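Local structure of uncharacterized protein (Parabacteroides merdae ATCC 43184, 5BMT) at residues Lys202-Arg207 with Ser230-Glu235. The protein is of unknown function but is probably a Bacteroidetes lipoprotein that joins an OB-type domain to a domain of immunoglobulin-like fold. Numbering follows the deposited sequence.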
loop_
_atom_site.group_PDB
_atom_site.type_symbol
_atom_site.label_atom_id
_atom_site.label_comp_id
_atom_site.label_asym_id
_atom_site.label_seq_id
_atom_site.Cartn_x
_atom_site.Cartn_y
_atom_site.Cartn_z
ATOM N N LYS A 202 -0.672 9.511 -19.499
ATOM C CA LYS A 202 0.536 9.758 -18.698
ATOM C C LYS A 202 0.394 9.263 -17.257
ATOM O O LYS A 202 1.330 9.363 -16.458
ATOM C CB LYS A 202 0.864 11.283 -18.647
ATOM C CG LYS A 202 0.854 12.055 -19.942
ATOM C CD LYS A 202 1.286 13.526 -19.679
ATOM C CE LYS A 202 0.343 14.366 -18.829
ATOM N NZ LYS A 202 -0.312 15.452 -19.600
ATOM N N ILE A 203 -0.811 8.807 -16.899
ATOM C CA ILE A 203 -1.105 8.338 -15.548
ATOM C C ILE A 203 -1.919 7.067 -15.618
ATOM O O ILE A 203 -2.456 6.708 -16.677
ATOM C CB ILE A 203 -1.886 9.426 -14.720
ATOM C CG1 ILE A 203 -3.293 9.699 -15.333
ATOM C CG2 ILE A 203 -1.068 10.725 -14.517
ATOM C CD1 ILE A 203 -4.348 10.226 -14.347
ATOM N N VAL A 204 -2.027 6.409 -14.462
ATOM C CA VAL A 204 -2.903 5.259 -14.255
ATOM C C VAL A 204 -3.828 5.617 -13.114
ATOM O O VAL A 204 -3.371 6.182 -12.121
ATOM C CB VAL A 204 -2.117 3.967 -13.961
ATOM C CG1 VAL A 204 -3.044 2.849 -13.454
ATOM C CG2 VAL A 204 -1.360 3.506 -15.202
ATOM N N SER A 205 -5.112 5.283 -13.256
ATOM C CA SER A 205 -6.127 5.482 -12.219
ATOM C C SER A 205 -6.679 4.138 -11.831
ATOM O O SER A 205 -7.005 3.327 -12.710
ATOM C CB SER A 205 -7.263 6.370 -12.723
ATOM O OG SER A 205 -6.826 7.680 -13.028
ATOM N N TYR A 206 -6.799 3.884 -10.533
ATOM C CA TYR A 206 -7.380 2.616 -10.106
ATOM C C TYR A 206 -8.153 2.793 -8.806
ATOM O O TYR A 206 -8.023 3.809 -8.113
ATOM C CB TYR A 206 -6.303 1.522 -9.954
ATOM C CG TYR A 206 -5.456 1.676 -8.705
ATOM C CD1 TYR A 206 -4.309 2.471 -8.704
ATOM C CD2 TYR A 206 -5.789 1.009 -7.528
ATOM C CE1 TYR A 206 -3.550 2.647 -7.541
ATOM C CE2 TYR A 206 -4.991 1.110 -6.379
ATOM C CZ TYR A 206 -3.904 1.974 -6.374
ATOM O OH TYR A 206 -3.196 2.153 -5.210
ATOM N N ARG A 207 -8.966 1.802 -8.485
ATOM C CA ARG A 207 -9.652 1.780 -7.206
ATOM C C ARG A 207 -9.651 0.353 -6.698
ATOM O O ARG A 207 -9.393 -0.568 -7.481
ATOM C CB ARG A 207 -11.065 2.333 -7.312
ATOM C CG ARG A 207 -11.896 1.487 -8.253
ATOM C CD ARG A 207 -13.257 2.091 -8.379
ATOM N NE ARG A 207 -14.098 1.275 -9.242
ATOM C CZ ARG A 207 -15.409 1.448 -9.349
ATOM N NH1 ARG A 207 -16.024 2.367 -8.620
ATOM N NH2 ARG A 207 -16.119 0.677 -10.152
ATOM N N SER A 230 -7.220 6.163 -6.809
ATOM C CA SER A 230 -5.802 6.401 -6.550
ATOM C C SER A 230 -5.099 6.522 -7.882
ATOM O O SER A 230 -5.529 5.900 -8.855
ATOM C CB SER A 230 -5.212 5.254 -5.738
ATOM O OG SER A 230 -5.997 4.922 -4.610
ATOM N N GLN A 231 -4.077 7.362 -7.969
ATOM C CA GLN A 231 -3.415 7.553 -9.266
ATOM C C GLN A 231 -1.930 7.555 -9.120
ATOM O O GLN A 231 -1.395 7.931 -8.064
ATOM C CB GLN A 231 -3.837 8.904 -9.879
ATOM C CG GLN A 231 -5.324 8.948 -10.208
ATOM C CD GLN A 231 -5.765 10.279 -10.765
ATOM O OE1 GLN A 231 -5.352 11.348 -10.301
ATOM N NE2 GLN A 231 -6.648 10.218 -11.742
ATOM N N PHE A 232 -1.250 7.170 -10.193
ATOM C CA PHE A 232 0.207 7.249 -10.216
ATOM C C PHE A 232 0.677 7.604 -11.608
ATOM O O PHE A 232 0.010 7.320 -12.606
ATOM C CB PHE A 232 0.904 5.983 -9.692
ATOM C CG PHE A 232 0.538 4.693 -10.390
ATOM C CD1 PHE A 232 1.248 4.266 -11.505
ATOM C CD2 PHE A 232 -0.475 3.877 -9.893
ATOM C CE1 PHE A 232 0.939 3.061 -12.123
ATOM C CE2 PHE A 232 -0.780 2.670 -10.516
ATOM C CZ PHE A 232 -0.057 2.262 -11.615
ATOM N N SER A 233 1.837 8.248 -11.673
ATOM C CA SER A 233 2.405 8.635 -12.951
ATOM C C SER A 233 3.111 7.445 -13.595
ATOM O O SER A 233 3.747 6.650 -12.892
ATOM C CB SER A 233 3.404 9.779 -12.745
ATOM O OG SER A 233 4.058 10.106 -13.965
ATOM N N ILE A 234 3.053 7.371 -14.936
ATOM C CA ILE A 234 3.779 6.339 -15.699
ATOM C C ILE A 234 4.840 7.003 -16.605
ATOM O O ILE A 234 5.385 6.361 -17.504
ATOM C CB ILE A 234 2.860 5.359 -16.450
ATOM C CG1 ILE A 234 1.826 6.111 -17.331
ATOM C CG2 ILE A 234 2.166 4.425 -15.433
ATOM C CD1 ILE A 234 1.116 5.267 -18.362
ATOM N N GLU A 235 5.146 8.285 -16.327
ATOM C CA GLU A 235 6.229 9.007 -17.009
ATOM C C GLU A 235 7.520 8.700 -16.260
ATOM O O GLU A 235 7.514 8.574 -15.028
ATOM C CB GLU A 235 5.963 10.518 -17.046
ATOM C CG GLU A 235 4.734 10.934 -17.821
ATOM C CD GLU A 235 4.606 12.437 -17.962
ATOM O OE1 GLU A 235 4.156 13.089 -16.993
ATOM O OE2 GLU A 235 4.978 12.966 -19.033
HETATM O O HOH W 1 2.389 11.787 -15.396
#
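Val204 with Phe232 and Tyr206 with Ser230 are the hydrogen-bonded pairs of an antiparallel ladder, alternating with the non-hydrogen-bonded pairs Ile203–Ser233 and Ser205–Gln231, the strands at 162°. Beyond it, Ile234 N donates to Lys202 O, nearly straight at 3.0 Å but from above the carbonyl plane. As in any such ladder, alternate residues take opposite faces. On that of Val204 and Tyr206, Val204 CB lies over the Phe232 ring, toward its rim, in a CH-pi contact 3.8 Å from the centroid, while Val204 CG2 turns to Ile234 CG2. With CG between its backbone N and carbonyl carbon (chi1 75°), Tyr206 swings its ring across the ladder, Ser230 CB sitting over one face and Tyr206 CD1 meeting the edge of the Phe232 ring. This is the base of the hairpin of strands 203-214 and 221-233, probably in the immunoglobulin-like part of the chain; helix 186-198 packs on Val204 and Ile234. Tyr206 OH is hydrogen-bonded to Ser109 OG and Ser230 OG, in one of two conformers, to Ser109 O; a leucine in place of Tyr206 would probably leave Ser109 OG without its phenolic partner and strip Ser230 CB of aromatic cover. On the other face, of mixed polarity, the extended Gln231 brings NE2 to Ser205 OG at 2.9 Å, Ile203 CD1 against the same amide. Ser233 OG accepts from Glu235 N in an ST turn, and one water links Lys202 O, Ser233 OG and Glu235 OE1.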